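Local coordinates for phosphoserine aminotransferase (Bacillus circulans, PDB 2C0R), which interconverts 3-phosphohydroxypyruvate and phosphoserine, with pyridoxal 5'-phosphate as cofactor and glutamate as amino donor, and handles the related phosphohydroxythreonine in the same way, at residues A[6-11]-A[348-353]; A[16-21]-A[252-257]; A[24-29]-A[244-249]; A[84-89]-A[219-224]; A[302-305]-A[309-312]. The protein carries 1 engineered substitution. One frame throughout, in Å; residues are numbered along the deposited sequence.

All five contacts belong to one class-V aminotransferase chain. Interaction 1 joins its two ends, strand 6-7 and helix 344-361, so the other four are nested inside its loop. Interactions 2 and 3, centres 11 Å apart, join the region of helix 17-25 to helix 242-257, interaction 2 at its start and interaction 3 at its far end, and touch through V19 and M247. Interaction 4, nested within them along the chain, lies about 40 Å from interaction 1 (between centres), where helix 76-88 leaves the cofactor site. Interaction 5 follows, its centre about 15 Å from that of interaction 1, between a strand and the next helix. The first four also reach the second subunit.

Interaction 1. Residues A[6-11]-A[348-353]; sequences YNFNAG and EALVQF
Beside F8, whose ring rests on L350, the shortest polar bond of the turn runs from the backbone N9 N to N7 OD1 at 3.0 Å. It closes an Asx turn, with the donor lying above the amide carbonyl plane. Asparagine suits the place because its other end, ND2, donates to the backbone oxygen of E39 of the second subunit. Y6, in strand 6-7, and F8, just after it, both face helix 344-361. Y6 meets A349 in a CH-pi contact: the CB methyl of A349 stands 3.6 Å from the centroid of the Y6 ring, over the face but shifted toward the hydroxyl end, with Y6 CZ its closest atom at 3.5 Å. A small alanine lets the flat ring lie this near the helix. The short strand runs parallel to strand 322-323, and together the two form a small sheet beneath the C-terminal helix of the class-V fold; F322 reaches Y6, F8, A349 and L350. One helix position on, L350 offers a branch: its CD2 lies over the F8 face, 4.2 Å from the ring centroid, while L350 CB touches F8 CZ at 3.8 Å. With CG anti to the backbone N (chi1 173°) the branched end faces the ring, and chi2 near 60° sets CD2 over it. At Y6, a serine would remove the ring over the A349 methyl and would probably leave a gap beside F322.

Interaction 2. Residues A[16-21]-A[252-257]; sequences PLEVLE and LKWIEE
The CH-pi and apolar contacts centre on W254, whose indole carries P16 on one face. The CG of P16 sits 3.3 Å above the ring plane, over its middle, with W254 CD2 its closest atom at 3.4 Å; P16 CB lies 3.5 Å from the centroid of the five-membered ring. Proline is apt here: its compact ring of CH groups fits flat aromatic surface, and it stands at the N-cap position, where it needs no N-H of its own and its carbonyl O can accept from L20 N. V19 adds an apolar touch, its CG2 methyl lying 3.8 Å from W254 CB. With its CG anti to the backbone N (chi1 172°), W254 swings the indole out from helix 242-257 toward the start of helix 17-25. The contact joins the N-terminal end of helix 17-25, with its N-cap proline, to the side of helix 242-257, and the N-terminal helix lies between helix 242-257 and the dimer partner: L17 packs on V28 and L20 on E39 of the second subunit. The polar contacts gather at the indole edge. W254 NE1 donates a weak hydrogen bond to E18 OE2 (3.1 Å, bent to 135°), the oxygen lying in the ring plane and the carboxylate turned at a right angle to the ring. The stronger partner of that oxygen is R258 NH2, in a salt bridge. E257 OE1 comes within 5.2 Å of E18 OE2, a like-charge approach probably eased by the arginines, since E257 has its own salt bridge to R22.

Interaction 3. Residues A[24-29]-A[244-249]; sequences QAEFVD and GIYMVN
E26 reaches end-on for the edge of the Y246 ring, the two side chains approaching from opposite directions, and its OE2 accepts a hydrogen bond from Y246 OH. At 2.5 Å this bond is short. The acceptor oxygen uses its anti lone pair, the one turned away from the other carboxylate oxygen, and lies in the plane of the tyrosine ring. The carboxylate is turned 46° against that ring, so the two flat groups do not stack. OE2 of E26 also comes 3.3 Å from Y246 CE1, and E26 CG stands at the same distance from Y246 OH, so stem and head of the glutamate together lie against the phenol. The torsions of both side chains bring them together. In E26 the CG occupies the position between the backbone N and the carbonyl carbon (chi1 67°), and the chain then runs straight; Y246 CG lies opposite the backbone N (chi1 158°), which carries the ring out from the helix toward E26. Each residue suits its place: tyrosine has the length and the hydroxyl to span the distance between the two backbones, and glutamate supplies a long arm with a strong acceptor at its tip. The bond would probably help to fix the rotation of the phenol hydroxyl and keep the carboxylate from swinging.

E26 lies at the C-terminal end of the helix 17-25 region, and Y246 lies near the start of helix 242-257, where its ring also packs on A23 and meets F243. M247, on the same helix, touches V19 and A23, while F27 meets F27 of the second subunit.

Interaction 4. Residues A[84-89]-A[219-224]; sequences IPMNFL and KHLPTM
The H220 imidazole has a water at its edge, in the plane of the ring; this water lies 2.9 Å from H220 NE2 and donates to M86 O at 2.8 Å, bridging the loop to the helix. A second flat group is the N87 amide, over which L221 places its CD1 methyl, almost equally far from its three atoms and 3.8 Å from N87 ND2. Behind it, N87 CB lies over the centre of one face of the F88 ring. The amide cannot turn easily: ND2 donates to L225 O and to M83 O, while OD1 accepts from Y227 N, which is why asparagine is suited to a buried place beside the loop. Helix 76-88, whose first residues help form the cofactor pocket, ends here against the loop 219-224, away from those residues, in the fold-type-I large domain. L221 is the wedge. Its CG, anti to the carbonyl carbon (chi1 -73°), spreads its two methyls over the helix: CD1 reaches M86 O at 3.5 Å and CD2 meets M86 CB at 3.8 Å. M86 bends at its sulfur, bringing CE near L221 CD2, and also touches P222 of the second subunit. Exchanging L221 for an alanine would remove both methyls and would probably open a gap over M86 and the N87 amide. T223 OG1, farther along the loop, bonds to E110 OE1 of the second subunit.

Interaction 5. Residues A[302-305]-A[309-312]; sequences FRLA and LEKE
The close-fitting part is the grip of E310 and L304 on each other. L304 N donates to E310 OE2 at 3.0 Å and 155°, the oxygen using its anti lone pair, and the same OE2 takes a second hydrogen bond from a water at 2.8 Å. The carboxylate is further placed by a weak bond between its OE1 and the backbone N of G333. Glutamate fits because its stem, extended beyond CG, slides past L304 in the opposite direction, E310 CG touching L304 CB at 3.8 Å. L304 CD2 then packs at 3.9 Å on L309 CB, the two leucines crossing at about a right angle; leucine is right for this buried spot, where L304 also meets L334 and F357. The arrangement is a strand followed by a short loop and a helix in the C-terminal part of the fold: strand 299-303, the centre of a three-stranded antiparallel sheet, leads into helix 307-319, whose L309 N bonds to S306 OG. Toward solvent the contact thins. A305 CB touches L309 CD1 at 3.9 Å. The R303 stem touches E310 OE2, CB at 3.4 Å, but its guanidinium stands off, with R303 NH1 4.9 Å from E310 OE2, and instead makes a weak bond to the shared water and a hydrogen bond to V331 O.

Interaction 1. Residues A[6-11]-A[348-353]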
# COMPACT_ATOMS: atom_id res chain seq x y z
N TYR A 6 6.31 20.06 16.75
CA TYR A 6 6.61 19.08 17.77
C TYR A 6 5.62 17.94 17.59
O TYR A 6 4.51 17.96 18.16
CB TYR A 6 6.43 19.69 19.15
CG TYR A 6 7.40 20.82 19.43
CD1 TYR A 6 6.90 21.97 20.04
CD2 TYR A 6 8.76 20.72 19.15
CE1 TYR A 6 7.72 23.04 20.34
CE2 TYR A 6 9.58 21.79 19.46
CZ TYR A 6 9.06 22.93 20.04
OH TYR A 6 9.90 23.99 20.35
N ASN A 7 6.02 16.99 16.77
CA ASN A 7 5.11 15.97 16.26
C ASN A 7 5.12 14.72 17.11
O ASN A 7 6.11 13.99 17.05
CB ASN A 7 5.53 15.63 14.84
CG ASN A 7 4.53 14.69 14.17
OD1 ASN A 7 3.52 14.36 14.79
ND2 ASN A 7 4.88 14.30 12.94
N PHE A 8 4.04 14.52 17.87
CA PHE A 8 3.86 13.34 18.70
C PHE A 8 2.77 12.42 18.15
O PHE A 8 2.23 11.60 18.87
CB PHE A 8 3.52 13.75 20.14
CG PHE A 8 4.76 14.30 20.85
CD1 PHE A 8 4.97 15.66 20.82
CD2 PHE A 8 5.65 13.48 21.51
CE1 PHE A 8 6.08 16.20 21.45
CE2 PHE A 8 6.77 14.00 22.14
CZ PHE A 8 6.98 15.38 22.12
N ASN A 9 2.50 12.50 16.86
CA ASN A 9 1.54 11.64 16.22
C ASN A 9 1.93 10.17 16.42
O ASN A 9 3.11 9.80 16.43
CB ASN A 9 1.52 11.89 14.71
CG ASN A 9 0.63 13.04 14.31
OD1 ASN A 9 0.89 13.71 13.31
ND2 ASN A 9 -0.43 13.26 15.05
N ALA A 10 0.88 9.35 16.52
CA ALA A 10 0.99 7.94 16.88
C ALA A 10 1.09 7.06 15.65
O ALA A 10 1.32 5.87 15.82
CB ALA A 10 -0.22 7.52 17.72
N GLY A 11 0.95 7.56 14.42
CA GLY A 11 0.92 6.60 13.29
C GLY A 11 -0.02 7.11 12.20
O GLY A 11 -1.21 7.10 12.55
N GLU A 348 11.86 17.61 25.12
CA GLU A 348 12.16 18.73 26.05
C GLU A 348 11.09 19.79 25.99
O GLU A 348 10.64 20.32 27.01
CB GLU A 348 13.49 19.36 25.66
CG GLU A 348 14.71 18.52 25.94
CD GLU A 348 15.97 19.25 25.50
OE1 GLU A 348 16.07 19.51 24.28
OE2 GLU A 348 16.84 19.54 26.34
N ALA A 349 10.64 20.09 24.77
CA ALA A 349 9.57 21.07 24.66
C ALA A 349 8.30 20.59 25.32
O ALA A 349 7.63 21.34 26.03
CB ALA A 349 9.33 21.41 23.18
N LEU A 350 7.97 19.30 25.16
CA LEU A 350 6.77 18.77 25.78
C LEU A 350 6.83 18.87 27.30
O LEU A 350 5.87 19.28 27.98
CB LEU A 350 6.60 17.29 25.35
CG LEU A 350 5.45 16.58 26.09
CD1 LEU A 350 4.13 17.26 25.85
CD2 LEU A 350 5.43 15.09 25.70
N VAL A 351 7.98 18.52 27.87
CA VAL A 351 8.11 18.55 29.33
C VAL A 351 7.98 19.96 29.83
O VAL A 351 7.41 20.20 30.90
CB VAL A 351 9.46 17.90 29.73
CG1 VAL A 351 9.87 18.28 31.14
CG2 VAL A 351 9.34 16.39 29.52
N GLN A 352 8.52 20.93 29.08
CA GLN A 352 8.41 22.34 29.46
C GLN A 352 6.95 22.74 29.43
O GLN A 352 6.46 23.36 30.39
CB GLN A 352 9.23 23.20 28.51
CG GLN A 352 10.73 23.02 28.54
CD GLN A 352 11.52 23.82 27.52
OE1 GLN A 352 12.68 23.49 27.25
NE2 GLN A 352 10.95 24.88 26.95
N PHE A 353 6.25 22.37 28.35
CA PHE A 353 4.82 22.64 28.27
C PHE A 353 4.06 22.00 29.42
O PHE A 353 3.19 22.62 30.02
CB PHE A 353 4.28 22.17 26.92
CG PHE A 353 2.76 22.32 26.88
CD1 PHE A 353 2.22 23.58 26.65
CD2 PHE A 353 1.90 21.23 27.07
CE1 PHE A 353 0.85 23.76 26.64
CE2 PHE A 353 0.53 21.42 27.07
CZ PHE A 353 0.00 22.68 26.83

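Interaction 2. Residues A[16-21]-A[252-257]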
# COMPACT_ATOMS: atom_id res chain seq x y z
N PRO A 16 12.70 11.15 10.12
CA PRO A 16 13.91 11.97 10.32
C PRO A 16 13.93 13.12 9.32
O PRO A 16 13.73 12.87 8.11
CB PRO A 16 15.03 10.98 10.03
CG PRO A 16 14.44 9.64 10.35
CD PRO A 16 13.03 9.77 9.78
N LEU A 17 14.15 14.34 9.78
CA LEU A 17 14.19 15.48 8.83
C LEU A 17 15.20 15.23 7.71
O LEU A 17 14.95 15.58 6.57
CB LEU A 17 14.56 16.76 9.55
CG LEU A 17 14.60 18.01 8.69
CD1 LEU A 17 13.32 18.19 7.86
CD2 LEU A 17 14.82 19.22 9.61
N GLU A 18 16.33 14.59 8.03
CA GLU A 18 17.38 14.33 7.02
C GLU A 18 16.85 13.40 5.93
O GLU A 18 17.17 13.51 4.73
CB GLU A 18 18.61 13.67 7.63
CG GLU A 18 18.31 12.77 8.81
CD GLU A 18 18.40 13.38 10.19
OE1 GLU A 18 17.50 14.15 10.61
OE2 GLU A 18 19.37 13.06 10.93
N VAL A 19 16.06 12.44 6.33
CA VAL A 19 15.48 11.52 5.35
C VAL A 19 14.51 12.26 4.45
O VAL A 19 14.52 12.05 3.23
CB VAL A 19 14.78 10.37 6.08
CG1 VAL A 19 13.89 9.62 5.11
CG2 VAL A 19 15.83 9.47 6.70
N LEU A 20 13.66 13.12 5.02
CA LEU A 20 12.74 13.90 4.21
C LEU A 20 13.53 14.79 3.27
O LEU A 20 13.18 14.93 2.13
CB LEU A 20 11.86 14.75 5.10
CG LEU A 20 10.88 13.99 6.00
CD1 LEU A 20 10.20 14.96 6.94
CD2 LEU A 20 9.84 13.27 5.16
N GLU A 21 14.61 15.40 3.75
CA GLU A 21 15.39 16.28 2.89
C GLU A 21 16.05 15.51 1.76
O GLU A 21 16.14 15.98 0.61
CB GLU A 21 16.43 17.02 3.70
CG GLU A 21 15.79 18.02 4.68
CD GLU A 21 16.88 18.67 5.53
OE1 GLU A 21 18.02 18.13 5.56
OE2 GLU A 21 16.56 19.71 6.14
N LEU A 252 16.25 3.08 7.16
CA LEU A 252 17.20 2.10 7.68
C LEU A 252 18.62 2.63 7.64
O LEU A 252 19.41 2.40 8.56
CB LEU A 252 17.12 0.75 6.93
CG LEU A 252 15.73 0.09 6.95
CD1 LEU A 252 15.81 -1.14 6.07
CD2 LEU A 252 15.30 -0.27 8.36
N LYS A 253 18.96 3.33 6.56
CA LYS A 253 20.27 4.00 6.53
C LYS A 253 20.43 4.94 7.71
O LYS A 253 21.45 4.99 8.36
CB LYS A 253 20.40 4.77 5.23
CG LYS A 253 20.68 3.93 3.98
CD LYS A 253 20.50 4.82 2.74
CE LYS A 253 20.60 3.96 1.46
NZ LYS A 253 20.40 4.83 0.27
N TRP A 254 19.38 5.72 7.98
CA TRP A 254 19.47 6.68 9.11
C TRP A 254 19.62 5.94 10.43
O TRP A 254 20.38 6.37 11.29
CB TRP A 254 18.22 7.56 9.03
CG TRP A 254 18.02 8.48 10.20
CD1 TRP A 254 18.50 9.78 10.31
CD2 TRP A 254 17.30 8.23 11.42
NE1 TRP A 254 18.12 10.33 11.52
CE2 TRP A 254 17.39 9.40 12.20
CE3 TRP A 254 16.59 7.14 11.92
CZ2 TRP A 254 16.78 9.48 13.46
CZ3 TRP A 254 15.99 7.21 13.16
CH2 TRP A 254 16.10 8.38 13.92
N ILE A 255 18.92 4.81 10.61
CA ILE A 255 19.08 4.10 11.90
C ILE A 255 20.52 3.67 12.05
O ILE A 255 21.12 3.76 13.14
CB ILE A 255 18.12 2.89 11.96
CG1 ILE A 255 16.66 3.30 12.01
CG2 ILE A 255 18.45 2.03 13.20
CD1 ILE A 255 15.63 2.17 11.92
N GLU A 256 21.10 3.20 10.94
CA GLU A 256 22.51 2.77 11.02
C GLU A 256 23.35 3.97 11.42
O GLU A 256 24.26 3.86 12.25
CB GLU A 256 22.93 2.14 9.69
CG GLU A 256 24.40 1.80 9.59
CD GLU A 256 24.88 0.55 10.28
OE1 GLU A 256 25.87 -0.03 9.76
OE2 GLU A 256 24.33 0.13 11.33
N GLU A 257 23.06 5.13 10.85
CA GLU A 257 23.87 6.32 11.15
C GLU A 257 23.74 6.78 12.59
O GLU A 257 24.59 7.52 13.09
CB GLU A 257 23.41 7.52 10.33
CG GLU A 257 23.70 7.47 8.86
CD GLU A 257 23.00 8.61 8.11
OE1 GLU A 257 22.05 9.23 8.65
OE2 GLU A 257 23.42 8.86 6.97

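Interaction 3. Residues A[24-29]-A[244-249]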
# COMPACT_ATOMS: atom_id res chain seq x y z
N GLN A 24 13.37 14.44 -0.68
CA GLN A 24 12.90 15.57 -1.46
C GLN A 24 13.86 15.93 -2.57
O GLN A 24 13.50 16.20 -3.71
CB GLN A 24 12.72 16.78 -0.50
CG GLN A 24 12.36 18.05 -1.33
CD GLN A 24 12.31 19.25 -0.38
OE1 GLN A 24 13.27 19.51 0.38
NE2 GLN A 24 11.20 19.93 -0.39
N ALA A 25 15.16 15.91 -2.26
CA ALA A 25 16.12 16.37 -3.25
C ALA A 25 16.17 15.49 -4.49
O ALA A 25 16.40 15.99 -5.61
CB ALA A 25 17.50 16.46 -2.60
N GLU A 26 15.91 14.20 -4.35
CA GLU A 26 15.91 13.32 -5.54
C GLU A 26 14.53 12.89 -5.96
O GLU A 26 14.35 11.98 -6.76
CB GLU A 26 16.83 12.13 -5.33
CG GLU A 26 16.37 11.16 -4.26
CD GLU A 26 17.38 10.07 -3.97
OE1 GLU A 26 18.48 10.04 -4.56
OE2 GLU A 26 17.10 9.17 -3.15
N PHE A 27 13.48 13.54 -5.53
CA PHE A 27 12.10 13.13 -5.76
C PHE A 27 11.74 13.18 -7.24
O PHE A 27 10.99 12.30 -7.68
CB PHE A 27 11.18 14.08 -5.01
CG PHE A 27 9.73 13.66 -4.92
CD1 PHE A 27 9.29 12.86 -3.88
CD2 PHE A 27 8.80 14.06 -5.85
CE1 PHE A 27 7.98 12.46 -3.74
CE2 PHE A 27 7.47 13.69 -5.75
CZ PHE A 27 7.04 12.91 -4.66
N VAL A 28 12.24 14.21 -7.92
CA VAL A 28 11.92 14.32 -9.34
C VAL A 28 12.85 13.49 -10.21
O VAL A 28 12.40 12.86 -11.16
CB VAL A 28 11.94 15.80 -9.77
CG1 VAL A 28 11.73 15.85 -11.26
CG2 VAL A 28 10.85 16.56 -9.03
N ASP A 29 14.14 13.56 -9.91
CA ASP A 29 15.14 12.87 -10.72
C ASP A 29 16.04 12.04 -9.82
O ASP A 29 16.87 12.62 -9.13
CB ASP A 29 15.95 13.90 -11.49
CG ASP A 29 16.86 13.26 -12.54
OD1 ASP A 29 17.05 12.02 -12.58
OD2 ASP A 29 17.43 14.02 -13.35
N GLY A 244 7.18 3.59 -0.86
CA GLY A 244 7.29 3.28 0.56
C GLY A 244 8.54 2.47 0.87
O GLY A 244 9.19 2.67 1.89
N ILE A 245 8.86 1.47 0.01
CA ILE A 245 10.02 0.66 0.26
C ILE A 245 11.31 1.46 0.09
O ILE A 245 12.23 1.30 0.87
CB ILE A 245 10.00 -0.58 -0.64
CG1 ILE A 245 8.84 -1.48 -0.19
CG2 ILE A 245 11.30 -1.33 -0.64
CD1 ILE A 245 8.43 -2.51 -1.24
N TYR A 246 11.36 2.35 -0.92
CA TYR A 246 12.45 3.28 -1.06
C TYR A 246 12.64 4.11 0.22
O TYR A 246 13.77 4.34 0.68
CB TYR A 246 12.17 4.18 -2.27
CG TYR A 246 12.92 5.50 -2.23
CD1 TYR A 246 14.25 5.61 -2.63
CD2 TYR A 246 12.26 6.66 -1.81
CE1 TYR A 246 14.90 6.81 -2.59
CE2 TYR A 246 12.90 7.87 -1.76
CZ TYR A 246 14.23 7.93 -2.15
OH TYR A 246 14.83 9.15 -2.10
N MET A 247 11.54 4.56 0.80
CA MET A 247 11.64 5.39 2.02
C MET A 247 12.04 4.56 3.22
O MET A 247 12.84 5.02 4.05
CB MET A 247 10.31 6.06 2.32
CG MET A 247 9.85 7.21 1.45
SD MET A 247 11.03 8.59 1.40
CE MET A 247 10.73 9.38 2.98
N VAL A 248 11.55 3.33 3.34
CA VAL A 248 12.07 2.42 4.37
C VAL A 248 13.58 2.27 4.23
O VAL A 248 14.34 2.34 5.21
CB VAL A 248 11.36 1.05 4.29
CG1 VAL A 248 12.04 0.01 5.19
CG2 VAL A 248 9.89 1.21 4.68
N ASN A 249 14.04 2.08 2.99
CA ASN A 249 15.51 1.96 2.79
C ASN A 249 16.24 3.16 3.36
O ASN A 249 17.24 3.03 4.06
CB ASN A 249 15.78 1.74 1.30
CG ASN A 249 17.19 1.23 1.06
OD1 ASN A 249 17.72 0.35 1.74
ND2 ASN A 249 17.79 1.80 0.03

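Interaction 4. Residues A[84-89]-A[219-224]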
# COMPACT_ATOMS: atom_id res chain seq x y z
N ILE A 84 -1.90 -14.03 9.05
CA ILE A 84 -1.22 -15.00 9.94
C ILE A 84 -2.09 -16.23 10.24
O ILE A 84 -1.68 -17.38 9.93
CB ILE A 84 -0.74 -14.22 11.20
CG1 ILE A 84 0.41 -13.28 10.89
CG2 ILE A 84 -0.40 -15.18 12.35
CD1 ILE A 84 0.49 -12.13 11.87
N PRO A 85 -3.28 -16.11 10.82
CA PRO A 85 -4.08 -17.34 11.03
C PRO A 85 -4.46 -17.99 9.71
O PRO A 85 -4.52 -19.23 9.62
CB PRO A 85 -5.32 -16.81 11.75
CG PRO A 85 -5.37 -15.33 11.54
CD PRO A 85 -3.93 -14.93 11.38
N MET A 86 -4.72 -17.23 8.65
CA MET A 86 -5.02 -17.90 7.36
C MET A 86 -3.90 -18.82 6.94
O MET A 86 -4.16 -19.88 6.35
CB MET A 86 -5.30 -16.83 6.29
CG MET A 86 -6.65 -16.16 6.47
SD MET A 86 -6.85 -14.73 5.34
CE MET A 86 -8.13 -15.45 4.30
N ASN A 87 -2.66 -18.41 7.18
CA ASN A 87 -1.55 -19.22 6.70
C ASN A 87 -1.18 -20.33 7.69
O ASN A 87 -0.70 -21.37 7.20
CB ASN A 87 -0.31 -18.36 6.43
CG ASN A 87 -0.37 -17.72 5.06
OD1 ASN A 87 0.27 -18.25 4.15
ND2 ASN A 87 -1.15 -16.66 4.90
N PHE A 88 -1.38 -20.12 8.97
CA PHE A 88 -0.84 -21.07 9.97
C PHE A 88 -1.86 -21.80 10.80
O PHE A 88 -1.52 -22.79 11.46
CB PHE A 88 0.07 -20.28 10.93
CG PHE A 88 1.18 -19.61 10.16
CD1 PHE A 88 1.40 -18.25 10.40
CD2 PHE A 88 1.98 -20.24 9.22
CE1 PHE A 88 2.38 -17.54 9.75
CE2 PHE A 88 2.98 -19.52 8.58
CZ PHE A 88 3.19 -18.17 8.84
N LEU A 89 -3.11 -21.34 10.84
CA LEU A 89 -4.06 -22.03 11.72
C LEU A 89 -4.70 -23.19 10.98
O LEU A 89 -5.45 -22.92 10.05
CB LEU A 89 -5.16 -21.04 12.13
CG LEU A 89 -6.23 -21.56 13.10
CD1 LEU A 89 -5.56 -22.22 14.28
CD2 LEU A 89 -7.15 -20.44 13.55
N LYS A 219 -3.04 -23.96 -0.02
CA LYS A 219 -3.40 -23.78 -1.44
C LYS A 219 -4.78 -23.25 -1.67
O LYS A 219 -5.13 -22.80 -2.77
CB LYS A 219 -3.19 -25.16 -2.11
CG LYS A 219 -1.70 -25.37 -2.37
CD LYS A 219 -1.43 -26.63 -3.16
CE LYS A 219 -0.27 -26.48 -4.12
NZ LYS A 219 -0.63 -26.63 -5.56
N HIS A 220 -5.64 -23.25 -0.64
CA HIS A 220 -6.97 -22.68 -0.88
C HIS A 220 -7.02 -21.17 -0.75
O HIS A 220 -8.02 -20.56 -1.08
CB HIS A 220 -7.93 -23.27 0.15
CG HIS A 220 -7.53 -22.97 1.56
ND1 HIS A 220 -6.69 -23.81 2.26
CD2 HIS A 220 -7.84 -21.95 2.39
CE1 HIS A 220 -6.49 -23.33 3.48
NE2 HIS A 220 -7.17 -22.21 3.57
N LEU A 221 -5.95 -20.55 -0.27
CA LEU A 221 -5.90 -19.14 0.02
C LEU A 221 -5.77 -18.27 -1.22
O LEU A 221 -5.08 -18.71 -2.14
CB LEU A 221 -4.66 -18.81 0.88
CG LEU A 221 -4.77 -19.29 2.33
CD1 LEU A 221 -3.49 -18.95 3.07
CD2 LEU A 221 -5.97 -18.71 3.06
N PRO A 222 -6.31 -17.05 -1.20
CA PRO A 222 -6.06 -16.07 -2.25
C PRO A 222 -4.53 -15.97 -2.40
O PRO A 222 -3.80 -16.00 -1.43
CB PRO A 222 -6.67 -14.77 -1.73
CG PRO A 222 -7.70 -15.23 -0.73
CD PRO A 222 -7.15 -16.48 -0.11
N THR A 223 -4.11 -15.87 -3.66
CA THR A 223 -2.69 -15.75 -3.97
C THR A 223 -2.02 -14.69 -3.13
O THR A 223 -0.93 -14.87 -2.60
CB THR A 223 -2.49 -15.46 -5.48
OG1 THR A 223 -3.12 -16.52 -6.21
CG2 THR A 223 -1.00 -15.41 -5.85
N MET A 224 -2.68 -13.54 -3.10
CA MET A 224 -2.05 -12.40 -2.40
C MET A 224 -2.07 -12.58 -0.89
O MET A 224 -1.50 -11.73 -0.20
CB MET A 224 -2.81 -11.12 -2.81
CG MET A 224 -2.54 -10.79 -4.27
SD MET A 224 -0.82 -10.48 -4.64
CE MET A 224 -0.55 -9.00 -3.62
O HOH W 1 -6.86 -20.69 5.98

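Interaction 5. Residues A[302-305]-A[309-312]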
# COMPACT_ATOMS: atom_id res chain seq x y z
N PHE A 302 -0.76 9.00 29.58
CA PHE A 302 -0.97 9.59 30.90
C PHE A 302 -2.30 10.35 30.92
O PHE A 302 -2.92 10.60 29.89
CB PHE A 302 0.21 10.49 31.30
CG PHE A 302 0.54 11.65 30.36
CD1 PHE A 302 0.22 12.93 30.77
CD2 PHE A 302 1.13 11.46 29.14
CE1 PHE A 302 0.52 14.01 29.96
CE2 PHE A 302 1.44 12.54 28.32
CZ PHE A 302 1.12 13.83 28.74
N ARG A 303 -2.72 10.65 32.17
CA ARG A 303 -4.01 11.25 32.36
C ARG A 303 -3.89 12.46 33.30
O ARG A 303 -2.97 12.51 34.12
CB ARG A 303 -5.01 10.32 33.04
CG ARG A 303 -5.22 8.93 32.55
CD ARG A 303 -6.27 8.27 33.42
NE ARG A 303 -6.85 7.10 32.80
CZ ARG A 303 -7.39 6.78 31.65
NH1 ARG A 303 -7.55 7.63 30.64
NH2 ARG A 303 -7.81 5.53 31.47
N LEU A 304 -4.85 13.35 33.15
CA LEU A 304 -5.03 14.42 34.14
C LEU A 304 -6.27 14.10 34.96
O LEU A 304 -6.83 13.03 34.81
CB LEU A 304 -5.17 15.77 33.45
CG LEU A 304 -3.88 16.35 32.87
CD1 LEU A 304 -3.31 15.52 31.74
CD2 LEU A 304 -4.22 17.76 32.38
N ALA A 305 -6.70 15.01 35.83
CA ALA A 305 -7.73 14.72 36.83
C ALA A 305 -9.10 14.60 36.19
O ALA A 305 -10.00 13.96 36.75
CB ALA A 305 -7.75 15.81 37.88
N LEU A 309 -9.91 18.73 31.79
CA LEU A 309 -8.54 19.22 31.84
C LEU A 309 -7.70 18.70 30.68
O LEU A 309 -6.87 19.45 30.15
CB LEU A 309 -7.89 18.78 33.16
CG LEU A 309 -8.01 19.71 34.39
CD1 LEU A 309 -7.49 18.98 35.60
CD2 LEU A 309 -7.28 21.02 34.12
N GLU A 310 -7.96 17.43 30.33
CA GLU A 310 -7.25 16.83 29.23
C GLU A 310 -7.57 17.56 27.92
O GLU A 310 -6.67 17.84 27.16
CB GLU A 310 -7.63 15.34 29.08
CG GLU A 310 -7.11 14.62 30.33
CD GLU A 310 -7.50 13.15 30.37
OE1 GLU A 310 -8.38 12.66 29.63
OE2 GLU A 310 -6.90 12.44 31.17
N LYS A 311 -8.85 17.88 27.69
CA LYS A 311 -9.17 18.66 26.50
C LYS A 311 -8.43 20.00 26.51
O LYS A 311 -7.93 20.49 25.49
CB LYS A 311 -10.69 18.87 26.47
CG LYS A 311 -11.11 20.25 26.07
CD LYS A 311 -11.42 21.19 27.25
CE LYS A 311 -11.41 22.62 26.69
NZ LYS A 311 -10.39 22.72 25.62
N GLU A 312 -8.37 20.63 27.68
CA GLU A 312 -7.70 21.92 27.81
C GLU A 312 -6.22 21.79 27.51
O GLU A 312 -5.64 22.61 26.81
CB GLU A 312 -7.91 22.47 29.23
CG GLU A 312 -7.28 23.85 29.39
CD GLU A 312 -8.19 24.92 28.81
OE1 GLU A 312 -9.35 24.60 28.46
OE2 GLU A 312 -7.74 26.07 28.72
O HOH W 2 -8.65 10.34 31.48